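Local coordinates for aspartokinase (Clostridium acetobutylicum, PDB 3TVI), which probably catalyses the ATP-dependent phosphorylation of the beta-carboxyl group of aspartate, the first step toward threonine, methionine and lysine, at residues S108-Y118 with F171-T182; F147-K157 with S193-A201. One frame throughout, in Å; residues are numbered along the deposited sequence.

In the fold
Both contacts lie in the amino acid kinase part of the chain, about 18 Å apart between centres and without touching. Each is partly buried. Contact 1 sets the start of helix 109-127 against the beta hairpin of strands 172-174 and 180-182. Its chemistry is mixed: a carboxylate takes a strand N-H, and an arginine makes an off-centre cation-pi contact with a tyrosine ring. It also holds Glu117, a predicted substrate-binding residue. Contact 2 is a helix-on-helix crossing, mostly apolar, with one hydrogen bond from a lysine to a backbone carbonyl near the end of the second helix. The two are joined through the chain, because strand 180-182 of contact 1 is followed by helix 187-199 of contact 2.

Contact 1: S108-Y118 with F171-T182; sequences SSDYAASRGEY and FYGSSFNGDVKT
Asp110 turns its CG beside its own backbone N (chi1 -80°), and this carries the carboxylate to strand 180-182. There OD2 of Asp110 accepts the N-H of Thr182 at 2.8 Å. The bond is nearly straight, but it meets OD2 on the anti side and out of the carboxylate plane. The Tyr172 ring lies against the helix. CB of Ser114 lies 3.6 Å from CD2 of Tyr172. Arg115 starts out away from the hairpin, and bends at chi2 and chi3 bring its end back. Its NH1 sits over one face of the Tyr172 ring in an off-centre cation-pi contact, with the guanidinium and ring planes 58° apart. NH1 of Arg115 also gives a hydrogen bond to OG of Ser114 (2.7 Å), in the guanidinium plane. The hydroxyl of Tyr172 is hydrogen-bonded to the carboxylate of Asp134, which also has a long, weak ion pair with Arg115.

The arrangement is a beta hairpin laid on the first turns of a helix in the amino acid kinase domain. Ser108 is the N-cap of that helix: its OG accepts from N of Tyr111 at 3.0 Å. Val180 packs against the helix, with its CG1 3.7 Å from CA of Tyr111 and its CG2 at the edge of the Tyr111 ring.

Further along, CG of Glu117 lies at the edge of the Phe171 ring, 3.5 Å from CB of Phe171. The carboxylate of Glu117, predicted to bind substrate, stands nearly upright to that ring. Ser188 of helix 187-199 touches both residues.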
loop_
_atom_site.group_PDB
_atom_site.type_symbol
_atom_site.label_atom_id
_atom_site.label_comp_id
_atom_site.label_asym_id
_atom_site.label_seq_id
_atom_site.Cartn_x
_atom_site.Cartn_y
_atom_site.Cartn_z
ATOM N N SER B 108 22.639 -39.924 7.886
ATOM C CA SER B 108 21.593 -38.895 8.007
ATOM C C SER B 108 20.838 -38.723 6.709
ATOM O O SER B 108 21.320 -39.119 5.645
ATOM C CB SER B 108 22.187 -37.543 8.427
ATOM O OG SER B 108 23.043 -37.006 7.436
ATOM N N SER B 109 19.649 -38.139 6.798
ATOM C CA SER B 109 18.903 -37.783 5.606
ATOM C C SER B 109 19.778 -36.894 4.741
ATOM O O SER B 109 19.949 -37.160 3.555
ATOM C CB SER B 109 17.619 -37.047 5.962
ATOM O OG SER B 109 17.923 -35.793 6.546
ATOM N N ASP B 110 20.354 -35.856 5.342
ATOM C CA ASP B 110 21.210 -34.929 4.601
ATOM C C ASP B 110 22.296 -35.667 3.799
ATOM O O ASP B 110 22.514 -35.377 2.626
ATOM C CB ASP B 110 21.840 -33.884 5.533
ATOM C CG ASP B 110 20.888 -32.746 5.870
ATOM O OD1 ASP B 110 19.688 -33.014 6.101
ATOM O OD2 ASP B 110 21.342 -31.580 5.913
ATOM N N TYR B 111 22.963 -36.627 4.423
ATOM C CA TYR B 111 23.902 -37.463 3.700
ATOM C C TYR B 111 23.187 -38.180 2.548
ATOM O O TYR B 111 23.602 -38.105 1.389
ATOM C CB TYR B 111 24.543 -38.498 4.630
ATOM C CG TYR B 111 25.418 -39.461 3.870
ATOM C CD1 TYR B 111 24.918 -40.675 3.422
ATOM C CD2 TYR B 111 26.722 -39.129 3.549
ATOM C CE1 TYR B 111 25.704 -41.548 2.704
ATOM C CE2 TYR B 111 27.515 -39.994 2.830
ATOM C CZ TYR B 111 27.004 -41.205 2.413
ATOM O OH TYR B 111 27.794 -42.077 1.692
ATOM N N ALA B 112 22.109 -38.877 2.888
ATOM C CA ALA B 112 21.334 -39.632 1.913
ATOM C C ALA B 112 21.076 -38.828 0.637
ATOM O O ALA B 112 21.536 -39.200 -0.432
ATOM C CB ALA B 112 20.016 -40.076 2.531
ATOM N N ALA B 113 20.359 -37.715 0.769
ATOM C CA ALA B 113 19.866 -36.967 -0.389
ATOM C C ALA B 113 20.975 -36.242 -1.156
ATOM O O ALA B 113 20.838 -35.981 -2.362
ATOM C CB ALA B 113 18.791 -35.979 0.040
ATOM N N SER B 114 22.073 -35.928 -0.470
ATOM C CA SER B 114 23.183 -35.220 -1.104
ATOM C C SER B 114 23.992 -36.102 -2.058
ATOM O O SER B 114 24.813 -35.585 -2.811
ATOM C CB SER B 114 24.115 -34.635 -0.046
ATOM O OG SER B 114 24.504 -35.630 0.882
ATOM N N ARG B 115 23.763 -37.416 -2.042
ATOM C CA ARG B 115 24.556 -38.338 -2.859
ATOM C C ARG B 115 24.232 -38.291 -4.356
ATOM O O ARG B 115 25.037 -38.725 -5.186
ATOM C CB ARG B 115 24.472 -39.769 -2.308
ATOM C CG ARG B 115 25.622 -40.132 -1.377
ATOM C CD ARG B 115 25.909 -39.064 -0.325
ATOM N NE ARG B 115 27.333 -38.724 -0.239
ATOM C CZ ARG B 115 27.820 -37.541 0.138
ATOM N NH1 ARG B 115 27.015 -36.533 0.455
ATOM N NH2 ARG B 115 29.133 -37.347 0.182
ATOM N N GLY B 116 23.078 -37.749 -4.718
ATOM C CA GLY B 116 22.784 -37.514 -6.130
ATOM C C GLY B 116 23.819 -36.612 -6.789
ATOM O O GLY B 116 24.246 -36.859 -7.915
ATOM N N GLU B 117 24.236 -35.576 -6.067
ATOM C CA GLU B 117 25.159 -34.573 -6.600
ATOM C C GLU B 117 26.564 -35.145 -6.551
ATOM O O GLU B 117 27.318 -35.055 -7.521
ATOM C CB GLU B 117 25.112 -33.269 -5.797
ATOM C CG GLU B 117 23.869 -33.032 -4.948
ATOM C CD GLU B 117 22.586 -32.907 -5.751
ATOM O OE1 GLU B 117 22.689 -32.756 -6.984
ATOM O OE2 GLU B 117 21.481 -32.952 -5.154
ATOM N N TYR B 118 26.899 -35.732 -5.405
ATOM C CA TYR B 118 28.162 -36.462 -5.208
ATOM C C TYR B 118 28.464 -37.455 -6.340
ATOM O O TYR B 118 29.556 -37.436 -6.909
ATOM C CB TYR B 118 28.137 -37.197 -3.856
ATOM C CG TYR B 118 29.351 -38.048 -3.597
ATOM C CD1 TYR B 118 30.492 -37.509 -3.027
ATOM C CD2 TYR B 118 29.361 -39.399 -3.934
ATOM C CE1 TYR B 118 31.615 -38.287 -2.797
ATOM C CE2 TYR B 118 30.479 -40.184 -3.709
ATOM C CZ TYR B 118 31.602 -39.621 -3.139
ATOM O OH TYR B 118 32.720 -40.393 -2.920
ATOM N N PHE B 171 25.230 -29.678 -3.713
ATOM C CA PHE B 171 24.075 -29.169 -2.962
ATOM C C PHE B 171 24.251 -29.222 -1.443
ATOM O O PHE B 171 23.290 -29.089 -0.709
ATOM C CB PHE B 171 22.872 -29.939 -3.541
ATOM C CG PHE B 171 21.708 -30.155 -2.635
ATOM C CD1 PHE B 171 20.950 -29.103 -2.175
ATOM C CD2 PHE B 171 21.280 -31.445 -2.371
ATOM C CE1 PHE B 171 19.830 -29.329 -1.388
ATOM C CE2 PHE B 171 20.168 -31.679 -1.590
ATOM C CZ PHE B 171 19.438 -30.615 -1.095
ATOM N N TYR B 172 25.498 -29.340 -0.979
ATOM C CA TYR B 172 25.773 -29.610 0.422
ATOM C C TYR B 172 27.160 -29.162 0.848
ATOM O O TYR B 172 27.948 -28.691 0.032
ATOM C CB TYR B 172 25.641 -31.106 0.688
ATOM C CG TYR B 172 26.759 -31.929 0.100
ATOM C CD1 TYR B 172 27.873 -32.259 0.853
ATOM C CD2 TYR B 172 26.707 -32.368 -1.218
ATOM C CE1 TYR B 172 28.906 -33.005 0.310
ATOM C CE2 TYR B 172 27.733 -33.122 -1.765
ATOM C CZ TYR B 172 28.826 -33.434 -0.998
ATOM O OH TYR B 172 29.839 -34.176 -1.542
ATOM N N GLY B 173 27.435 -29.323 2.140
ATOM C CA GLY B 173 28.738 -29.024 2.741
ATOM C C GLY B 173 28.827 -29.689 4.109
ATOM O O GLY B 173 28.005 -30.544 4.437
ATOM N N SER B 174 29.803 -29.308 4.924
ATOM C CA SER B 174 29.942 -29.923 6.244
ATOM C C SER B 174 29.342 -29.035 7.330
ATOM O O SER B 174 29.512 -27.820 7.301
ATOM C CB SER B 174 31.411 -30.226 6.545
ATOM O OG SER B 174 31.859 -31.358 5.806
ATOM N N SER B 175 28.633 -29.647 8.277
ATOM C CA SER B 175 28.100 -28.930 9.437
ATOM C C SER B 175 29.227 -28.604 10.403
ATOM O O SER B 175 30.319 -29.170 10.302
ATOM C CB SER B 175 27.046 -29.772 10.162
ATOM O OG SER B 175 27.566 -31.036 10.544
ATOM N N PHE B 176 28.953 -27.702 11.346
ATOM C CA PHE B 176 29.918 -27.348 12.397
ATOM C C PHE B 176 30.556 -28.593 12.993
ATOM O O PHE B 176 31.771 -28.651 13.153
ATOM C CB PHE B 176 29.242 -26.547 13.507
ATOM C CG PHE B 176 30.188 -26.067 14.567
ATOM C CD1 PHE B 176 31.150 -25.108 14.272
ATOM C CD2 PHE B 176 30.121 -26.568 15.860
ATOM C CE1 PHE B 176 32.032 -24.659 15.245
ATOM C CE2 PHE B 176 30.998 -26.122 16.839
ATOM C CZ PHE B 176 31.956 -25.167 16.530
ATOM N N ASN B 177 29.725 -29.590 13.290
ATOM C CA ASN B 177 30.182 -30.876 13.832
ATOM C C ASN B 177 30.780 -31.857 12.798
ATOM O O ASN B 177 30.879 -33.058 13.065
ATOM C CB ASN B 177 29.039 -31.561 14.600
ATOM C CG ASN B 177 27.918 -32.037 13.690
ATOM O OD1 ASN B 177 27.105 -31.241 13.211
ATOM N ND2 ASN B 177 27.861 -33.341 13.460
ATOM N N GLY B 178 31.170 -31.355 11.626
ATOM C CA GLY B 178 31.855 -32.170 10.618
ATOM C C GLY B 178 30.988 -33.113 9.791
ATOM O O GLY B 178 31.474 -33.717 8.831
ATOM N N ASP B 179 29.711 -33.246 10.148
ATOM C CA ASP B 179 28.808 -34.161 9.450
ATOM C C ASP B 179 28.147 -33.448 8.274
ATOM O O ASP B 179 28.011 -32.223 8.284
ATOM C CB ASP B 179 27.752 -34.717 10.413
ATOM C CG ASP B 179 28.353 -35.630 11.487
ATOM O OD1 ASP B 179 29.484 -36.141 11.306
ATOM O OD2 ASP B 179 27.689 -35.842 12.524
ATOM N N VAL B 180 27.747 -34.224 7.265
ATOM C CA VAL B 180 27.183 -33.682 6.027
ATOM C C VAL B 180 25.896 -32.908 6.263
ATOM O O VAL B 180 24.913 -33.461 6.752
ATOM C CB VAL B 180 26.884 -34.789 5.006
ATOM C CG1 VAL B 180 25.893 -34.311 3.953
ATOM C CG2 VAL B 180 28.170 -35.250 4.356
ATOM N N LYS B 181 25.921 -31.626 5.899
ATOM C CA LYS B 181 24.748 -30.758 5.957
ATOM C C LYS B 181 24.398 -30.291 4.546
ATOM O O LYS B 181 25.274 -29.910 3.780
ATOM C CB LYS B 181 25.031 -29.549 6.851
ATOM C CG LYS B 181 23.806 -29.027 7.588
ATOM C CD LYS B 181 24.121 -27.784 8.413
ATOM C CE LYS B 181 22.995 -27.457 9.384
ATOM N NZ LYS B 181 21.662 -27.467 8.717
ATOM N N THR B 182 23.118 -30.329 4.208
ATOM C CA THR B 182 22.665 -29.933 2.884
ATOM C C THR B 182 22.099 -28.528 2.983
ATOM O O THR B 182 21.658 -28.123 4.058
ATOM C CB THR B 182 21.594 -30.913 2.350
ATOM O OG1 THR B 182 21.799 -31.130 0.949
ATOM C CG2 THR B 182 20.167 -30.397 2.600
#

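Contact 2: F147-K157 with S193-A201; sequences FDEKKSYEKIK and SIISAGVNA
Phe147 meets Ile194 just before helix 149-159 begins. CD1 of Ile194 lies over one face of the Phe147 ring, 3.8 Å from its centroid, as a CH-pi contact. The ring reaches it because its CG is anti to the backbone N (chi1 169°). Asp148 caps the helix, its OD2 accepting from N of Lys151 on the syn side. Ser152 OG gives a hydrogen bond to O of Asp148 in the same first turn.

The next residue, Tyr153, brings its ring to the other helix. CD1 of Tyr153 comes to 3.4 Å from CA of Gly198, and CE1 lies 3.5 Å from CB of Ala197. The O of Ile194 is at the edge of this ring. The backbones are close, with the CA atoms of Tyr153 and Gly198 4.3 Å apart. Gly198 has no side chain to keep them apart.

Ile156 is a knob in a hole formed by Ile194, Ile195, Gly198 and Val199. Its CD1 touches CG2 of Ile194 and CD1 of Ile195, while its CG2 lies 3.6 Å from C of Gly198. Lys157 runs extended until a bend at chi4, and its NZ gives a hydrogen bond to O of Gly198 (2.7 Å) from above the carbonyl plane. The second helix closes there in a Schellman motif at Asn200.

The axes of 149-157 and 193-199 cross at -69°, 8.3 Å apart at closest approach. Pro253 of helix 252-256 touches Tyr153 and Ser193. Helix 187-199 lies between helix 149-159 and the mostly parallel central sheet of the amino acid kinase domain, meeting Val6 and Tyr204.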
loop_
_atom_site.group_PDB
_atom_site.type_symbol
_atom_site.label_atom_id
_atom_site.label_comp_id
_atom_site.label_asym_id
_atom_site.label_seq_id
_atom_site.Cartn_x
_atom_site.Cartn_y
_atom_site.Cartn_z
ATOM N N PHE B 147 26.018 -20.492 6.631
ATOM C CA PHE B 147 27.201 -20.687 5.799
ATOM C C PHE B 147 28.395 -19.906 6.325
ATOM O O PHE B 147 28.383 -18.680 6.303
ATOM C CB PHE B 147 26.886 -20.258 4.361
ATOM C CG PHE B 147 28.091 -20.160 3.469
ATOM C CD1 PHE B 147 28.870 -21.275 3.203
ATOM C CD2 PHE B 147 28.433 -18.956 2.876
ATOM C CE1 PHE B 147 29.980 -21.190 2.372
ATOM C CE2 PHE B 147 29.541 -18.862 2.048
ATOM C CZ PHE B 147 30.318 -19.981 1.793
ATOM N N ASP B 148 29.418 -20.612 6.798
ATOM C CA ASP B 148 30.662 -19.969 7.235
ATOM C C ASP B 148 31.448 -19.474 6.022
ATOM O O ASP B 148 32.043 -20.272 5.294
ATOM C CB ASP B 148 31.518 -20.937 8.059
ATOM C CG ASP B 148 32.835 -20.316 8.525
ATOM O OD1 ASP B 148 33.257 -20.607 9.662
ATOM O OD2 ASP B 148 33.452 -19.540 7.763
ATOM N N GLU B 149 31.471 -18.159 5.828
ATOM C CA GLU B 149 32.067 -17.573 4.631
ATOM C C GLU B 149 33.585 -17.619 4.698
ATOM O O GLU B 149 34.229 -18.280 3.880
ATOM C CB GLU B 149 31.592 -16.129 4.431
ATOM C CG GLU B 149 30.073 -15.974 4.413
ATOM C CD GLU B 149 29.588 -14.712 3.713
ATOM O OE1 GLU B 149 30.420 -13.833 3.403
ATOM O OE2 GLU B 149 28.360 -14.604 3.473
ATOM N N LYS B 150 34.147 -16.943 5.695
ATOM C CA LYS B 150 35.591 -16.728 5.772
ATOM C C LYS B 150 36.393 -18.029 5.703
ATOM O O LYS B 150 37.471 -18.054 5.113
ATOM C CB LYS B 150 35.939 -15.937 7.038
ATOM C CG LYS B 150 37.321 -15.290 7.030
ATOM C CD LYS B 150 37.278 -13.817 7.449
ATOM C CE LYS B 150 36.823 -13.604 8.891
ATOM N NZ LYS B 150 37.776 -14.161 9.895
ATOM N N LYS B 151 35.861 -19.106 6.281
ATOM C CA LYS B 151 36.535 -20.413 6.260
ATOM C C LYS B 151 36.438 -21.089 4.903
ATOM O O LYS B 151 37.448 -21.479 4.325
ATOM C CB LYS B 151 35.939 -21.358 7.303
ATOM C CG LYS B 151 36.631 -22.713 7.370
ATOM C CD LYS B 151 35.941 -23.635 8.360
ATOM C CE LYS B 151 36.622 -24.989 8.439
ATOM N NZ LYS B 151 35.812 -25.939 9.243
ATOM N N SER B 152 35.210 -21.253 4.421
ATOM C CA SER B 152 34.958 -21.936 3.160
ATOM C C SER B 152 35.893 -21.429 2.067
ATOM O O SER B 152 36.607 -22.211 1.443
ATOM C CB SER B 152 33.502 -21.737 2.740
ATOM O OG SER B 152 32.628 -22.187 3.756
ATOM N N TYR B 153 35.902 -20.111 1.871
ATOM C CA TYR B 153 36.698 -19.487 0.815
ATOM C C TYR B 153 38.187 -19.758 1.010
ATOM O O TYR B 153 38.881 -20.162 0.071
ATOM C CB TYR B 153 36.443 -17.980 0.762
ATOM C CG TYR B 153 34.990 -17.589 0.522
ATOM C CD1 TYR B 153 34.221 -18.220 -0.452
ATOM C CD2 TYR B 153 34.397 -16.568 1.256
ATOM C CE1 TYR B 153 32.906 -17.856 -0.670
ATOM C CE2 TYR B 153 33.084 -16.200 1.042
ATOM C CZ TYR B 153 32.345 -16.845 0.077
ATOM O OH TYR B 153 31.038 -16.472 -0.133
ATOM N N GLU B 154 38.677 -19.549 2.229
ATOM C CA GLU B 154 40.058 -19.893 2.556
ATOM C C GLU B 154 40.364 -21.308 2.061
ATOM O O GLU B 154 41.383 -21.532 1.408
ATOM C CB GLU B 154 40.308 -19.768 4.069
ATOM C CG GLU B 154 41.610 -20.406 4.574
ATOM C CD GLU B 154 42.043 -19.906 5.956
ATOM O OE1 GLU B 154 41.344 -19.044 6.550
ATOM O OE2 GLU B 154 43.100 -20.374 6.445
ATOM N N LYS B 155 39.460 -22.242 2.360
ATOM C CA LYS B 155 39.598 -23.633 1.936
ATOM C C LYS B 155 39.525 -23.744 0.413
ATOM O O LYS B 155 40.360 -24.391 -0.208
ATOM C CB LYS B 155 38.530 -24.505 2.599
ATOM N N ILE B 156 38.541 -23.086 -0.189
ATOM C CA ILE B 156 38.404 -23.070 -1.647
ATOM C C ILE B 156 39.695 -22.620 -2.331
ATOM O O ILE B 156 40.161 -23.257 -3.278
ATOM C CB ILE B 156 37.247 -22.158 -2.098
ATOM C CG1 ILE B 156 35.903 -22.821 -1.798
ATOM C CG2 ILE B 156 37.355 -21.864 -3.583
ATOM C CD1 ILE B 156 34.708 -21.919 -2.010
ATOM N N LYS B 157 40.272 -21.526 -1.847
ATOM C CA LYS B 157 41.535 -21.037 -2.390
ATOM C C LYS B 157 42.636 -22.080 -2.241
ATOM O O LYS B 157 43.453 -22.267 -3.140
ATOM C CB LYS B 157 41.954 -19.741 -1.691
ATOM C CG LYS B 157 41.078 -18.550 -2.029
ATOM C CD LYS B 157 41.537 -17.294 -1.307
ATOM C CE LYS B 157 40.959 -16.049 -1.955
ATOM N NZ LYS B 157 39.495 -16.172 -2.204
ATOM N N SER B 193 27.823 -20.239 -6.910
ATOM C CA SER B 193 28.142 -18.861 -6.509
ATOM C C SER B 193 29.259 -18.818 -5.483
ATOM O O SER B 193 30.178 -18.012 -5.600
ATOM C CB SER B 193 26.911 -18.175 -5.929
ATOM O OG SER B 193 25.754 -18.555 -6.650
ATOM N N ILE B 194 29.175 -19.693 -4.484
ATOM C CA ILE B 194 30.200 -19.793 -3.452
ATOM C C ILE B 194 31.562 -20.015 -4.091
ATOM O O ILE B 194 32.501 -19.275 -3.832
ATOM C CB ILE B 194 29.909 -20.950 -2.480
ATOM C CG1 ILE B 194 28.658 -20.642 -1.646
ATOM C CG2 ILE B 194 31.107 -21.197 -1.577
ATOM C CD1 ILE B 194 28.266 -21.728 -0.668
ATOM N N ILE B 195 31.663 -21.024 -4.947
ATOM C CA ILE B 195 32.946 -21.364 -5.543
ATOM C C ILE B 195 33.530 -20.173 -6.279
ATOM O O ILE B 195 34.722 -19.889 -6.153
ATOM C CB ILE B 195 32.839 -22.537 -6.530
ATOM C CG1 ILE B 195 32.556 -23.850 -5.788
ATOM C CG2 ILE B 195 34.124 -22.663 -7.332
ATOM C CD1 ILE B 195 33.576 -24.199 -4.724
ATOM N N SER B 196 32.688 -19.487 -7.049
ATOM C CA SER B 196 33.112 -18.310 -7.805
ATOM C C SER B 196 33.712 -17.281 -6.851
ATOM O O SER B 196 34.848 -16.825 -7.042
ATOM C CB SER B 196 31.927 -17.703 -8.553
ATOM O OG SER B 196 31.087 -18.712 -9.089
ATOM N N ALA B 197 32.950 -16.941 -5.812
ATOM C CA ALA B 197 33.426 -16.056 -4.757
ATOM C C ALA B 197 34.789 -16.491 -4.222
ATOM O O ALA B 197 35.718 -15.690 -4.157
ATOM C CB ALA B 197 32.420 -16.013 -3.621
ATOM N N GLY B 198 34.903 -17.765 -3.854
ATOM C CA GLY B 198 36.113 -18.287 -3.223
ATOM C C GLY B 198 37.332 -18.341 -4.126
ATOM O O GLY B 198 38.468 -18.226 -3.660
ATOM N N VAL B 199 37.101 -18.534 -5.419
ATOM C CA VAL B 199 38.185 -18.559 -6.397
ATOM C C VAL B 199 38.467 -17.165 -6.976
ATOM O O VAL B 199 39.453 -16.975 -7.688
ATOM C CB VAL B 199 37.847 -19.512 -7.549
ATOM C CG1 VAL B 199 36.618 -19.017 -8.307
ATOM C CG2 VAL B 199 39.038 -19.652 -8.481
ATOM N N ASN B 200 37.607 -16.197 -6.661
ATOM C CA ASN B 200 37.646 -14.884 -7.295
ATOM C C ASN B 200 37.533 -15.041 -8.810
ATOM O O ASN B 200 38.350 -14.522 -9.566
ATOM C CB ASN B 200 38.910 -14.108 -6.903
ATOM C CG ASN B 200 38.991 -13.836 -5.415
ATOM O OD1 ASN B 200 38.045 -13.329 -4.812
ATOM N ND2 ASN B 200 40.128 -14.160 -4.815
ATOM N N ALA B 201 36.508 -15.774 -9.241
ATOM C CA ALA B 201 36.283 -16.038 -10.658
ATOM C C ALA B 201 35.941 -14.759 -11.411
ATOM O O ALA B 201 35.592 -13.732 -10.804
ATOM C CB ALA B 201 35.165 -17.055 -10.835
#